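PDB 5EVH: SnoaL-like domain-containing protein from Kribbella flavida, which is of unknown function but has a SnoaL-like domain of the NTF2 clan, whose cone-shaped fold commonly encloses a ligand pocket. Local coordinates for residues S5-H16 / A69-Y80; T84-H95 / L106-F115. One frame throughout, in Å; residues are numbered along the deposited sequence.

Contact 1. Residues S5-H16 / A69-Y80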
loop_
_atom_site.group_PDB
_atom_site.type_symbol
_atom_site.label_atom_id
_atom_site.label_comp_id
_atom_site.label_asym_id
_atom_site.label_seq_id
_atom_site.Cartn_x
_atom_site.Cartn_y
_atom_site.Cartn_z
ATOM N N SER A 5 -10.366 -19.138 10.505
ATOM C CA SER A 5 -11.399 -18.247 9.936
ATOM C C SER A 5 -10.853 -17.302 8.868
ATOM O O SER A 5 -9.810 -16.632 9.013
ATOM C CB SER A 5 -12.102 -17.398 10.992
ATOM O OG SER A 5 -12.947 -16.410 10.400
ATOM N N THR A 6 -11.624 -17.273 7.785
ATOM C CA THR A 6 -11.357 -16.498 6.586
ATOM C C THR A 6 -12.355 -15.367 6.436
ATOM O O THR A 6 -12.468 -14.808 5.335
ATOM C CB THR A 6 -11.454 -17.417 5.350
ATOM O OG1 THR A 6 -12.768 -18.033 5.359
ATOM C CG2 THR A 6 -10.377 -18.549 5.377
ATOM N N ALA A 7 -13.132 -15.052 7.492
ATOM C CA ALA A 7 -14.310 -14.206 7.302
ATOM C C ALA A 7 -13.925 -12.834 6.752
ATOM O O ALA A 7 -14.553 -12.313 5.809
ATOM C CB ALA A 7 -15.076 -14.048 8.634
ATOM N N ALA A 8 -12.924 -12.194 7.356
ATOM C CA ALA A 8 -12.648 -10.825 6.933
ATOM C C ALA A 8 -12.110 -10.802 5.515
ATOM O O ALA A 8 -12.399 -9.878 4.751
ATOM C CB ALA A 8 -11.625 -10.130 7.870
ATOM N N LEU A 9 -11.253 -11.755 5.167
ATOM C CA LEU A 9 -10.713 -11.758 3.802
ATOM C C LEU A 9 -11.814 -12.072 2.784
ATOM O O LEU A 9 -11.817 -11.530 1.675
ATOM C CB LEU A 9 -9.575 -12.816 3.662
ATOM C CG LEU A 9 -8.885 -12.840 2.256
ATOM C CD1 LEU A 9 -8.406 -11.443 1.862
ATOM C CD2 LEU A 9 -7.709 -13.807 2.237
ATOM N N ASP A 10 -12.685 -13.040 3.087
ATOM C CA ASP A 10 -13.801 -13.336 2.174
ATOM C C ASP A 10 -14.635 -12.085 1.906
ATOM O O ASP A 10 -15.002 -11.797 0.755
ATOM C CB ASP A 10 -14.705 -14.411 2.780
ATOM C CG ASP A 10 -14.060 -15.807 2.779
ATOM O OD1 ASP A 10 -13.053 -16.033 2.040
ATOM O OD2 ASP A 10 -14.613 -16.677 3.492
ATOM N N THR A 11 -14.919 -11.301 2.969
ATOM C CA THR A 11 -15.673 -10.058 2.783
ATOM C C THR A 11 -14.891 -9.044 1.942
ATOM O O THR A 11 -15.440 -8.406 1.012
ATOM C CB THR A 11 -16.010 -9.475 4.157
ATOM O OG1 THR A 11 -16.959 -10.354 4.775
ATOM C CG2 THR A 11 -16.590 -8.086 4.040
ATOM N N ALA A 12 -13.604 -8.861 2.272
ATOM C CA ALA A 12 -12.754 -7.942 1.535
ATOM C C ALA A 12 -12.728 -8.280 0.054
ATOM O O ALA A 12 -12.828 -7.385 -0.791
ATOM C CB ALA A 12 -11.324 -7.996 2.132
ATOM N N LEU A 13 -12.499 -9.578 -0.292
ATOM C CA LEU A 13 -12.433 -9.952 -1.710
ATOM C C LEU A 13 -13.824 -9.858 -2.394
ATOM O O LEU A 13 -13.896 -9.561 -3.586
ATOM C CB LEU A 13 -11.875 -11.366 -1.869
ATOM C CG LEU A 13 -10.390 -11.493 -1.429
ATOM C CD1 LEU A 13 -9.971 -12.991 -1.478
ATOM C CD2 LEU A 13 -9.544 -10.663 -2.393
ATOM N N ALA A 14 -14.918 -10.155 -1.678
ATOM C CA ALA A 14 -16.259 -10.031 -2.285
ATOM C C ALA A 14 -16.564 -8.569 -2.615
ATOM O O ALA A 14 -17.065 -8.257 -3.713
ATOM C CB ALA A 14 -17.311 -10.618 -1.324
ATOM N N TYR A 15 -16.221 -7.670 -1.672
ATOM C CA TYR A 15 -16.286 -6.226 -1.875
ATOM C C TYR A 15 -15.423 -5.820 -3.067
ATOM O O TYR A 15 -15.883 -5.144 -3.991
ATOM C CB TYR A 15 -15.787 -5.521 -0.591
ATOM C CG TYR A 15 -15.516 -4.086 -0.857
ATOM C CD1 TYR A 15 -16.589 -3.166 -0.922
ATOM C CD2 TYR A 15 -14.227 -3.640 -1.091
ATOM C CE1 TYR A 15 -16.341 -1.842 -1.225
ATOM C CE2 TYR A 15 -13.979 -2.321 -1.365
ATOM C CZ TYR A 15 -15.058 -1.449 -1.462
ATOM O OH TYR A 15 -14.834 -0.145 -1.750
ATOM N N HIS A 16 -14.177 -6.290 -3.092
ATOM C CA HIS A 16 -13.258 -5.872 -4.146
ATOM C C HIS A 16 -13.778 -6.307 -5.510
ATOM O O HIS A 16 -13.744 -5.557 -6.484
ATOM C CB HIS A 16 -11.890 -6.507 -3.867
ATOM C CG HIS A 16 -10.865 -6.189 -4.899
ATOM N ND1 HIS A 16 -10.222 -4.967 -4.947
ATOM C CD2 HIS A 16 -10.385 -6.922 -5.941
ATOM C CE1 HIS A 16 -9.372 -4.970 -5.969
ATOM N NE2 HIS A 16 -9.460 -6.135 -6.587
ATOM N N ALA A 69 -3.143 -11.267 -0.839
ATOM C CA ALA A 69 -4.295 -11.050 0.035
ATOM C C ALA A 69 -4.217 -12.009 1.205
ATOM O O ALA A 69 -4.035 -13.208 0.973
ATOM C CB ALA A 69 -5.611 -11.289 -0.739
ATOM N N PHE A 70 -4.439 -11.515 2.442
ATOM C CA PHE A 70 -4.340 -12.314 3.638
ATOM C C PHE A 70 -5.385 -11.784 4.584
ATOM O O PHE A 70 -5.793 -10.619 4.485
ATOM C CB PHE A 70 -2.978 -12.146 4.341
ATOM C CG PHE A 70 -1.829 -12.778 3.619
ATOM C CD1 PHE A 70 -1.538 -14.149 3.816
ATOM C CD2 PHE A 70 -0.996 -12.026 2.785
ATOM C CE1 PHE A 70 -0.419 -14.716 3.208
ATOM C CE2 PHE A 70 0.132 -12.599 2.162
ATOM C CZ PHE A 70 0.383 -13.997 2.377
ATOM N N GLY A 71 -5.819 -12.612 5.511
ATOM C CA GLY A 71 -6.578 -12.008 6.595
ATOM C C GLY A 71 -6.817 -12.994 7.715
ATOM O O GLY A 71 -6.350 -14.134 7.681
ATOM N N ASP A 72 -7.479 -12.511 8.756
ATOM C CA ASP A 72 -7.914 -13.390 9.853
ATOM C C ASP A 72 -9.398 -13.158 10.127
ATOM O O ASP A 72 -10.165 -12.802 9.229
ATOM C CB ASP A 72 -7.056 -13.169 11.112
ATOM C CG ASP A 72 -7.034 -11.702 11.598
ATOM O OD1 ASP A 72 -7.963 -10.897 11.318
ATOM O OD2 ASP A 72 -6.070 -11.322 12.321
ATOM N N ALA A 73 -9.820 -13.349 11.372
ATOM C CA ALA A 73 -11.241 -13.342 11.639
ATOM C C ALA A 73 -11.814 -11.940 11.473
ATOM O O ALA A 73 -12.982 -11.796 11.084
ATOM C CB ALA A 73 -11.492 -13.872 13.049
ATOM N N THR A 74 -11.012 -10.889 11.743
ATOM C CA THR A 74 -11.579 -9.548 11.733
ATOM C C THR A 74 -10.825 -8.538 10.880
ATOM O O THR A 74 -11.312 -7.403 10.738
ATOM C CB THR A 74 -11.672 -9.001 13.162
ATOM O OG1 THR A 74 -10.358 -8.927 13.725
ATOM C CG2 THR A 74 -12.636 -9.894 14.044
ATOM N N THR A 75 -9.648 -8.869 10.355
ATOM C CA THR A 75 -8.950 -7.901 9.505
ATOM C C THR A 75 -8.426 -8.602 8.282
ATOM O O THR A 75 -8.207 -9.826 8.282
ATOM C CB THR A 75 -7.752 -7.201 10.181
ATOM O OG1 THR A 75 -6.759 -8.167 10.507
ATOM C CG2 THR A 75 -8.188 -6.388 11.441
ATOM N N ALA A 76 -8.187 -7.798 7.241
ATOM C CA ALA A 76 -7.672 -8.307 6.002
ATOM C C ALA A 76 -6.713 -7.272 5.449
ATOM O O ALA A 76 -6.843 -6.060 5.695
ATOM C CB ALA A 76 -8.812 -8.619 4.979
ATOM N N LEU A 77 -5.787 -7.755 4.637
ATOM C CA LEU A 77 -4.796 -6.901 4.021
ATOM C C LEU A 77 -4.654 -7.370 2.575
ATOM O O LEU A 77 -4.432 -8.567 2.313
ATOM C CB LEU A 77 -3.461 -7.022 4.809
ATOM C CG LEU A 77 -2.365 -6.036 4.433
ATOM C CD1 LEU A 77 -2.827 -4.558 4.715
ATOM C CD2 LEU A 77 -1.066 -6.354 5.259
ATOM N N LEU A 78 -4.794 -6.456 1.630
ATOM C CA LEU A 78 -4.615 -6.894 0.251
ATOM C C LEU A 78 -3.929 -5.832 -0.581
ATOM O O LEU A 78 -3.909 -4.638 -0.233
ATOM C CB LEU A 78 -5.906 -7.248 -0.413
ATOM C CG LEU A 78 -7.091 -6.392 -0.206
ATOM C CD1 LEU A 78 -7.241 -5.760 -1.525
ATOM C CD2 LEU A 78 -8.189 -7.371 -0.056
HETATM N N MSE A 79 -3.300 -6.317 -1.648
HETATM C CA MSE A 79 -2.603 -5.403 -2.573
HETATM C C MSE A 79 -3.022 -5.845 -3.976
HETATM O O MSE A 79 -3.065 -7.069 -4.269
HETATM C CB MSE A 79 -1.112 -5.501 -2.395
HETATM C CG MSE A 79 -0.409 -4.558 -3.434
HETATM SE SE MSE A 79 1.558 -4.621 -3.311
HETATM C CE MSE A 79 1.797 -3.714 -1.525
ATOM N N TYR A 80 -3.360 -4.877 -4.850
ATOM C CA TYR A 80 -3.850 -5.187 -6.180
ATOM C C TYR A 80 -3.281 -4.169 -7.155
ATOM O O TYR A 80 -2.978 -3.029 -6.804
ATOM C CB TYR A 80 -5.400 -5.243 -6.249
ATOM C CG TYR A 80 -6.096 -4.031 -5.698
ATOM C CD1 TYR A 80 -6.490 -3.979 -4.365
ATOM C CD2 TYR A 80 -6.368 -2.947 -6.519
ATOM C CE1 TYR A 80 -7.164 -2.855 -3.869
ATOM C CE2 TYR A 80 -7.035 -1.821 -6.045
ATOM C CZ TYR A 80 -7.413 -1.785 -4.711
ATOM O OH TYR A 80 -8.062 -0.664 -4.215
HETATM O O HOH W 1 -9.855 -13.639 6.762
#
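His16 drives the CE1 corner of its ring into the face of Tyr80, an edge-to-face aromatic pair at one end of a helix-on-sheet contact built largely from alanine and leucine side chains. CE1 stands 3.3 Å above the centre of the Tyr80 ring, and the planes are inclined at 51°. Tyr80 presents that face because its CG sits between the backbone N and the carbonyl carbon (chi1 52°), while its OH is hydrogen-bonded to Glu94. With an alanine in place of Tyr80, the His16 ring would probably lose the surface that limits its rotation, and the Glu94 carboxylate its hydroxyl partner.

Toward the N-terminal end of the helix small residues allow close approach. The methyl of Ala12 meets both Ala76 CB, at 3.8 Å, and Leu78 CD2. Leu9 reaches along strand 69-71, the outermost of the sheet within this chain, with its two branches, CD1 lying 3.8 Å from Ala69 CB and CD2 against the strand backbone. At the turn, Ala8 N makes a weak bond of 3.4 Å to Asp72 O, and a water donates to the same oxygen while accepting from Leu9 N. Asp72 OD1 takes the N-H of Thr74, an Asx turn, and that of Thr75, which extends it to an Asx motif. Helix 7-16 crosses strand 75-80 at -49°, the packing of an N-terminal helix on the curved sheet of the NTF2-like alpha+beta fold.

Contact 2. Residues T84-H95 / L106-F115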
loop_
_atom_site.group_PDB
_atom_site.type_symbol
_atom_site.label_atom_id
_atom_site.label_comp_id
_atom_site.label_asym_id
_atom_site.label_seq_id
_atom_site.Cartn_x
_atom_site.Cartn_y
_atom_site.Cartn_z
ATOM N N THR A 84 -5.607 2.143 -15.605
ATOM C CA THR A 84 -6.482 3.283 -15.916
ATOM C C THR A 84 -6.045 3.849 -17.262
ATOM O O THR A 84 -4.980 3.485 -17.783
ATOM C CB THR A 84 -6.404 4.397 -14.813
ATOM O OG1 THR A 84 -5.143 5.064 -14.907
ATOM C CG2 THR A 84 -6.531 3.786 -13.382
ATOM N N VAL A 85 -6.870 4.744 -17.846
ATOM C CA VAL A 85 -6.472 5.399 -19.099
ATOM C C VAL A 85 -5.239 6.278 -18.921
ATOM O O VAL A 85 -4.257 6.077 -19.663
ATOM C CB VAL A 85 -7.665 6.131 -19.739
ATOM C CG1 VAL A 85 -7.160 7.031 -20.925
ATOM C CG2 VAL A 85 -8.615 5.069 -20.291
ATOM N N PRO A 86 -5.197 7.222 -17.961
ATOM C CA PRO A 86 -4.012 8.089 -17.856
ATOM C C PRO A 86 -2.807 7.404 -17.269
ATOM O O PRO A 86 -1.672 7.760 -17.626
ATOM C CB PRO A 86 -4.492 9.241 -16.957
ATOM C CG PRO A 86 -5.622 8.661 -16.133
ATOM C CD PRO A 86 -6.291 7.636 -17.038
ATOM N N VAL A 87 -3.013 6.396 -16.430
ATOM C CA VAL A 87 -1.914 5.766 -15.721
ATOM C C VAL A 87 -2.004 4.264 -15.963
ATOM O O VAL A 87 -2.914 3.625 -15.426
ATOM C CB VAL A 87 -1.980 6.108 -14.218
ATOM C CG1 VAL A 87 -0.833 5.407 -13.466
ATOM C CG2 VAL A 87 -2.006 7.713 -14.016
ATOM N N PRO A 88 -1.037 3.677 -16.676
ATOM C CA PRO A 88 -1.131 2.247 -17.060
ATOM C C PRO A 88 -1.227 1.316 -15.880
ATOM O O PRO A 88 -1.965 0.314 -15.949
ATOM C CB PRO A 88 0.182 1.995 -17.821
ATOM C CG PRO A 88 0.674 3.339 -18.226
ATOM C CD PRO A 88 0.167 4.337 -17.215
ATOM N N HIS A 89 -0.491 1.610 -14.797
ATOM C CA HIS A 89 -0.464 0.770 -13.583
ATOM C C HIS A 89 -0.511 1.669 -12.372
ATOM O O HIS A 89 0.388 2.491 -12.180
ATOM C CB HIS A 89 0.797 -0.087 -13.514
ATOM C CG HIS A 89 0.805 -1.168 -14.545
ATOM N ND1 HIS A 89 0.052 -2.327 -14.395
ATOM C CD2 HIS A 89 1.363 -1.219 -15.777
ATOM C CE1 HIS A 89 0.223 -3.086 -15.471
ATOM N NE2 HIS A 89 0.990 -2.422 -16.335
ATOM N N ALA A 90 -1.516 1.486 -11.535
ATOM C CA ALA A 90 -1.687 2.287 -10.327
ATOM C C ALA A 90 -2.034 1.287 -9.213
ATOM O O ALA A 90 -3.197 1.037 -8.921
ATOM C CB ALA A 90 -2.791 3.319 -10.552
ATOM N N PRO A 91 -1.040 0.634 -8.631
ATOM C CA PRO A 91 -1.340 -0.377 -7.600
ATOM C C PRO A 91 -1.805 0.267 -6.294
ATOM O O PRO A 91 -1.463 1.410 -5.987
ATOM C CB PRO A 91 -0.005 -1.094 -7.416
ATOM C CG PRO A 91 0.989 0.036 -7.589
ATOM C CD PRO A 91 0.410 0.779 -8.869
ATOM N N ALA A 92 -2.621 -0.467 -5.530
ATOM C CA ALA A 92 -3.126 0.043 -4.263
ATOM C C ALA A 92 -3.027 -1.049 -3.199
ATOM O O ALA A 92 -3.042 -2.243 -3.514
ATOM C CB ALA A 92 -4.586 0.543 -4.355
ATOM N N ALA A 93 -2.935 -0.649 -1.937
ATOM C CA ALA A 93 -3.022 -1.632 -0.857
ATOM C C ALA A 93 -4.109 -1.188 0.117
ATOM O O ALA A 93 -4.289 0.030 0.336
ATOM C CB ALA A 93 -1.667 -1.733 -0.092
ATOM N N GLU A 94 -4.840 -2.164 0.703
ATOM C CA GLU A 94 -5.941 -1.851 1.588
ATOM C C GLU A 94 -5.829 -2.683 2.836
ATOM O O GLU A 94 -5.597 -3.910 2.761
ATOM C CB GLU A 94 -7.373 -2.131 0.966
ATOM C CG GLU A 94 -7.627 -1.255 -0.223
ATOM C CD GLU A 94 -8.959 -1.606 -0.918
ATOM O OE1 GLU A 94 -9.583 -2.554 -0.433
ATOM O OE2 GLU A 94 -9.361 -0.934 -1.916
ATOM N N HIS A 95 -6.078 -2.030 3.984
ATOM C CA HIS A 95 -6.146 -2.712 5.255
ATOM C C HIS A 95 -7.593 -2.566 5.717
ATOM O O HIS A 95 -8.067 -1.431 5.880
ATOM C CB HIS A 95 -5.187 -2.083 6.263
ATOM C CG HIS A 95 -5.324 -2.660 7.650
ATOM N ND1 HIS A 95 -5.194 -1.893 8.792
ATOM C CD2 HIS A 95 -5.522 -3.942 8.082
ATOM C CE1 HIS A 95 -5.333 -2.663 9.869
ATOM N NE2 HIS A 95 -5.563 -3.909 9.465
ATOM N N LEU A 106 -11.263 1.133 6.747
ATOM C CA LEU A 106 -10.582 0.838 5.493
ATOM C C LEU A 106 -9.480 1.868 5.358
ATOM O O LEU A 106 -9.784 3.067 5.322
ATOM C CB LEU A 106 -11.551 0.916 4.311
ATOM C CG LEU A 106 -10.962 0.324 3.005
ATOM C CD1 LEU A 106 -12.159 -0.065 2.104
ATOM C CD2 LEU A 106 -10.133 1.248 2.265
ATOM N N ARG A 107 -8.209 1.426 5.338
ATOM C CA ARG A 107 -7.111 2.343 5.032
ATOM C C ARG A 107 -6.565 1.953 3.664
ATOM O O ARG A 107 -6.147 0.802 3.463
ATOM C CB ARG A 107 -6.007 2.331 6.098
ATOM C CG ARG A 107 -4.827 3.246 5.665
ATOM C CD ARG A 107 -3.738 3.470 6.811
ATOM N NE ARG A 107 -4.234 3.572 8.214
ATOM C CZ ARG A 107 -4.488 4.724 8.841
ATOM N NH1 ARG A 107 -4.899 4.705 10.100
ATOM N NH2 ARG A 107 -4.336 5.908 8.222
ATOM N N ILE A 108 -6.540 2.903 2.734
ATOM C CA ILE A 108 -6.075 2.580 1.379
ATOM C C ILE A 108 -4.885 3.453 1.007
ATOM O O ILE A 108 -4.840 4.637 1.347
ATOM C CB ILE A 108 -7.204 2.683 0.336
ATOM C CG1 ILE A 108 -6.635 2.514 -1.092
ATOM C CG2 ILE A 108 -7.954 4.036 0.388
ATOM C CD1 ILE A 108 -7.769 2.255 -2.107
ATOM N N ILE A 109 -3.862 2.838 0.391
ATOM C CA ILE A 109 -2.629 3.559 0.018
ATOM C C ILE A 109 -2.450 3.401 -1.482
ATOM O O ILE A 109 -2.454 2.279 -1.984
ATOM C CB ILE A 109 -1.391 2.991 0.744
ATOM C CG1 ILE A 109 -1.627 3.017 2.254
ATOM C CG2 ILE A 109 -0.181 3.855 0.333
ATOM C CD1 ILE A 109 -0.403 2.402 3.072
ATOM N N PHE A 110 -2.260 4.514 -2.189
ATOM C CA PHE A 110 -1.781 4.469 -3.557
ATOM C C PHE A 110 -1.096 5.798 -3.848
ATOM O O PHE A 110 -1.243 6.785 -3.103
ATOM C CB PHE A 110 -2.905 4.230 -4.566
ATOM C CG PHE A 110 -4.018 5.228 -4.480
ATOM C CD1 PHE A 110 -5.136 4.956 -3.684
ATOM C CD2 PHE A 110 -3.951 6.421 -5.180
ATOM C CE1 PHE A 110 -6.212 5.915 -3.610
ATOM C CE2 PHE A 110 -4.991 7.388 -5.119
ATOM C CZ PHE A 110 -6.106 7.141 -4.319
ATOM N N ASP A 111 -0.312 5.811 -4.909
ATOM C CA ASP A 111 0.527 6.969 -5.225
ATOM C C ASP A 111 -0.304 7.868 -6.141
ATOM O O ASP A 111 -0.662 7.461 -7.263
ATOM C CB ASP A 111 1.801 6.515 -5.922
ATOM C CG ASP A 111 2.727 7.672 -6.277
ATOM O OD1 ASP A 111 2.532 8.810 -5.731
ATOM O OD2 ASP A 111 3.682 7.454 -7.081
ATOM N N ARG A 112 -0.661 9.058 -5.655
ATOM C CA ARG A 112 -1.392 10.035 -6.483
ATOM C C ARG A 112 -0.521 10.730 -7.541
ATOM O O ARG A 112 -1.071 11.316 -8.496
ATOM C CB ARG A 112 -2.065 11.098 -5.581
ATOM C CG ARG A 112 -3.191 10.497 -4.647
ATOM C CD ARG A 112 -3.843 11.613 -3.757
ATOM N NE ARG A 112 -2.875 12.019 -2.733
ATOM C CZ ARG A 112 -2.936 13.141 -2.042
ATOM N NH1 ARG A 112 -3.924 14.009 -2.273
ATOM N NH2 ARG A 112 -2.006 13.390 -1.139
ATOM N N THR A 113 0.807 10.671 -7.411
ATOM C CA THR A 113 1.658 11.486 -8.278
ATOM C C THR A 113 1.395 11.239 -9.755
ATOM O O THR A 113 1.224 12.225 -10.501
ATOM C CB THR A 113 3.131 11.276 -7.894
ATOM O OG1 THR A 113 3.301 11.744 -6.552
ATOM C CG2 THR A 113 4.086 12.076 -8.800
ATOM N N PRO A 114 1.328 9.997 -10.237
ATOM C CA PRO A 114 1.171 9.787 -11.677
ATOM C C PRO A 114 -0.083 10.428 -12.217
ATOM O O PRO A 114 -0.085 10.923 -13.359
ATOM C CB PRO A 114 1.113 8.237 -11.802
ATOM C CG PRO A 114 1.895 7.758 -10.645
ATOM C CD PRO A 114 1.494 8.719 -9.525
ATOM N N PHE A 115 -1.163 10.428 -11.428
ATOM C CA PHE A 115 -2.408 11.039 -11.879
ATOM C C PHE A 115 -2.246 12.549 -11.991
ATOM O O PHE A 115 -2.540 13.150 -13.040
ATOM C CB PHE A 115 -3.543 10.660 -10.936
ATOM C CG PHE A 115 -3.844 9.179 -10.919
ATOM C CD1 PHE A 115 -4.751 8.623 -11.864
ATOM C CD2 PHE A 115 -3.199 8.323 -10.028
ATOM C CE1 PHE A 115 -5.052 7.262 -11.867
ATOM C CE2 PHE A 115 -3.499 6.971 -10.005
ATOM C CZ PHE A 115 -4.412 6.409 -10.950
HETATM O O HOH W 2 0.171 3.453 -6.555
HETATM O O HOH W 3 -5.106 0.948 9.409
#
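The Phe115 ring has Val87 CG2 over one face, offset toward the rim, and the carbonyl oxygens of Asp111 and Arg112 in plane at its edge. This cluster lies beyond the open end of the antiparallel hairpin 92-99/102-109 of the NTF2-like sheet. Val87 CG2 lies 3.7 Å from the ring centroid and 16° off the normal, a CH-pi contact. Ala90 CB comes obliquely to CZ at 3.5 Å, and Thr84 OG1 approaches CE1. With CG1 anti to its backbone N (chi1 179°), Val87 divides its branches, CG1 to Pro114 CB and CG2 to the phenyl ring. The loop before strand 92-95 is in this way packed on the first turn of the C-terminal helix. Further along, the Phe110 ring has Ile108 CG1 in plane at its edge and also meets the ring of Phe57 on helix 47-58.

In the hairpin itself, strands 92-95 and 106-109 pair through Ala93 and Ile109, one hydrogen-bonded pair, and His95 and Arg107, the next, with the non-hydrogen-bonded pair Glu94-Ile108 between them. Glu94 and Ile108 lie side by side on the face that also carries Tyr80; Ile108 CD1 is 3.6 Å from Glu94 OE2, the oxygen that bonds to Tyr80 OH. Ala93, on the reverse face, packs against Ala93 of the second subunit.

Past the paired strands, Asp111 OD1 accepts from Thr113 N in a capping bond, and OD2 forms an intersubunit salt bridge with Arg112 of the second subunit. A water sits at each end of the paired strands. One donates to Pro91 O and accepts from Asp111 N; the other, in plane at the edges of the His95 ring and the Arg107 guanidinium, lies 2.9 Å from His95 ND1 and accepts from Arg107 NE at 3.0 Å.

How the contacts relate
From the N terminus, 52 residues separate 5-16 from 69-80, and contact 1 closes that long loop by bringing the end of strand 61-71 and the start of strand 75-84 against the helix. Contact 2 opens later and closes a much shorter one, its strands 92-99 and 102-109 being consecutive. The two contacts are therefore in series, neither nested nor crossed. Their centres lie 19 Å apart, yet strands 75-84 and 92-99 are neighbours in one sheet, where Leu78 O takes the N-H of Glu94. Together they join the N-terminal helix, the sheet and the start of the C-terminal helix, and both reach the second subunit.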